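Local coordinates for Thg1-like uncharacterized protein (Bacillus thuringiensis, PDB 4KGM) that binds ATP and magnesium ions in a polymerase palm-like catalytic domain and probably adds nucleotides to tRNA, as in Thg1-like enzymes, at residues A[222-225]-A[231-234]. Residues are numbered along the deposited sequence; the frame is centred on the assembly and turned at random.
Sequences ETPI and EYVE
Pro224 lies over one face of the Tyr232 ring in a proline-aromatic CH-pi contact, where the loop after edge strand 215-220 of the palm-like antiparallel sheet packs against the first turn of helix 231-237. The pyrrolidine uses its CG-CD side, and this is the tight part of the contact. CD stands 3.7 Å from the ring centroid and 14° off the normal, displaced toward the rim, where it comes within 3.6 Å of Tyr232 CE1. CG reaches Tyr232 CD1 at 3.7 Å, nearer the root of the ring. With CG anti to the backbone N (chi1 -178°), the Tyr232 ring extends toward the loop, and chi2 of 82° sets how its face is turned to the proline.

Packing is looser at the phenol end. Thr223 meets Tyr232 at about a right angle, its CG2 coming obliquely to the ring, 4.0 Å from CE2. Solvent reaches part of Pro224 and of Tyr232, whereas Thr223 is buried. No hydrogen bond joins the two segments. Thr223 OG1 instead bonds to Cys201 N and weakly to Asp220 OD2, which ties the buried threonine to the sheet. Tyr232 also touches Cys201 and Ile203 of strand 200-206. The hydroxyls approach without bonding: Tyr232 OH stays 3.5 Å from Thr223 OG1.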
ATOM      1  N   GLU A 222      15.458 -28.852 -21.640  1.00 57.75           N
ATOM      2  CA  GLU A 222      16.759 -28.310 -22.000  1.00 59.88           C
ATOM      3  C   GLU A 222      16.884 -26.883 -21.473  1.00 62.57           C
ATOM      4  O   GLU A 222      17.651 -26.079 -22.003  1.00 55.76           O
ATOM      5  CB  GLU A 222      16.952 -28.334 -23.518  1.00 59.22           C
ATOM      6  N   THR A 223      16.114 -26.579 -20.430  1.00 60.22           N
ATOM      7  CA  THR A 223      16.166 -25.271 -19.786  1.00 52.40           C
ATOM      8  C   THR A 223      17.556 -25.029 -19.218  1.00 52.34           C
ATOM      9  O   THR A 223      18.013 -25.767 -18.345  1.00 55.91           O
ATOM     10  CB  THR A 223      15.132 -25.155 -18.652  1.00 50.71           C
ATOM     11  OG1 THR A 223      13.814 -25.355 -19.178  1.00 52.07           O
ATOM     12  CG2 THR A 223      15.207 -23.783 -18.001  1.00 45.10           C
ATOM     13  N   PRO A 224      18.236 -23.988 -19.716  1.00 47.09           N
ATOM     14  CA  PRO A 224      19.628 -23.712 -19.353  1.00 46.49           C
ATOM     15  C   PRO A 224      19.769 -23.089 -17.971  1.00 47.17           C
ATOM     16  O   PRO A 224      18.776 -22.735 -17.336  1.00 50.89           O
ATOM     17  CB  PRO A 224      20.061 -22.702 -20.415  1.00 46.33           C
ATOM     18  CG  PRO A 224      18.806 -21.974 -20.753  1.00 48.56           C
ATOM     19  CD  PRO A 224      17.709 -23.002 -20.678  1.00 47.83           C
ATOM     20  N   ILE A 225      21.010 -22.970 -17.511  1.00 54.21           N
ATOM     21  CA  ILE A 225      21.304 -22.202 -16.313  1.00 53.42           C
ATOM     22  C   ILE A 225      21.242 -20.735 -16.706  1.00 53.97           C
ATOM     23  O   ILE A 225      22.046 -20.272 -17.517  1.00 51.96           O
ATOM     24  CB  ILE A 225      22.701 -22.531 -15.762  1.00 49.21           C
ATOM     25  CG1 ILE A 225      22.864 -24.042 -15.583  1.00 49.86           C
ATOM     26  CG2 ILE A 225      22.940 -21.806 -14.447  1.00 44.52           C
ATOM     27  CD1 ILE A 225      24.224 -24.453 -15.065  1.00 48.73           C
ATOM     28  N   GLU A 231      19.748 -14.303 -21.940  1.00 46.81           N
ATOM     29  CA  GLU A 231      18.832 -13.973 -23.030  1.00 40.95           C
ATOM     30  C   GLU A 231      17.635 -14.927 -23.055  1.00 43.71           C
ATOM     31  O   GLU A 231      16.591 -14.612 -23.625  1.00 45.81           O
ATOM     32  CB  GLU A 231      19.570 -13.974 -24.375  1.00 39.27           C
ATOM     33  CG  GLU A 231      18.708 -13.637 -25.595  1.00 43.76           C
ATOM     34  CD  GLU A 231      18.100 -12.242 -25.538  1.00 50.96           C
ATOM     35  OE1 GLU A 231      17.065 -12.021 -26.204  1.00 43.46           O
ATOM     36  OE2 GLU A 231      18.655 -11.367 -24.840  1.00 57.01           O
ATOM     37  N   TYR A 232      17.794 -16.086 -22.422  1.00 46.28           N
ATOM     38  CA  TYR A 232      16.711 -17.056 -22.299  1.00 42.79           C
ATOM     39  C   TYR A 232      15.505 -16.437 -21.597  1.00 43.51           C
ATOM     40  O   TYR A 232      14.357 -16.758 -21.910  1.00 43.31           O
ATOM     41  CB  TYR A 232      17.191 -18.289 -21.531  1.00 45.66           C
ATOM     42  CG  TYR A 232      16.151 -19.378 -21.385  1.00 49.37           C
ATOM     43  CD1 TYR A 232      15.921 -20.288 -22.410  1.00 48.73           C
ATOM     44  CD2 TYR A 232      15.407 -19.505 -20.219  1.00 43.78           C
ATOM     45  CE1 TYR A 232      14.977 -21.287 -22.280  1.00 47.30           C
ATOM     46  CE2 TYR A 232      14.460 -20.503 -20.080  1.00 45.61           C
ATOM     47  CZ  TYR A 232      14.252 -21.391 -21.113  1.00 49.72           C
ATOM     48  OH  TYR A 232      13.310 -22.386 -20.982  1.00 45.47           O
ATOM     49  N   VAL A 233      15.775 -15.545 -20.649  1.00 43.29           N
ATOM     50  CA  VAL A 233      14.722 -14.822 -19.947  1.00 43.60           C
ATOM     51  C   VAL A 233      14.503 -13.442 -20.564  1.00 40.40           C
ATOM     52  O   VAL A 233      13.368 -13.032 -20.811  1.00 40.38           O
ATOM     53  CB  VAL A 233      15.051 -14.662 -18.448  1.00 41.20           C
ATOM     54  CG1 VAL A 233      14.033 -13.755 -17.771  1.00 33.53           C
ATOM     55  CG2 VAL A 233      15.102 -16.021 -17.767  1.00 36.73           C
ATOM     56  N   GLU A 234      15.600 -12.740 -20.831  1.00 39.65           N
ATOM     57  CA  GLU A 234      15.547 -11.363 -21.318  1.00 36.13           C
ATOM     58  C   GLU A 234      14.875 -11.211 -22.681  1.00 43.61           C
ATOM     59  O   GLU A 234      14.524 -10.099 -23.082  1.00 43.36           O
ATOM     60  CB  GLU A 234      16.947 -10.743 -21.336  1.00 38.39           C
ATOM     61  CG  GLU A 234      17.534 -10.538 -19.948  1.00 40.31           C
ATOM     62  CD  GLU A 234      18.841  -9.772 -19.967  1.00 46.62           C
ATOM     63  OE1 GLU A 234      19.485  -9.725 -21.036  1.00 50.79           O
ATOM     64  OE2 GLU A 234      19.221  -9.217 -18.914  1.00 40.62           O
TER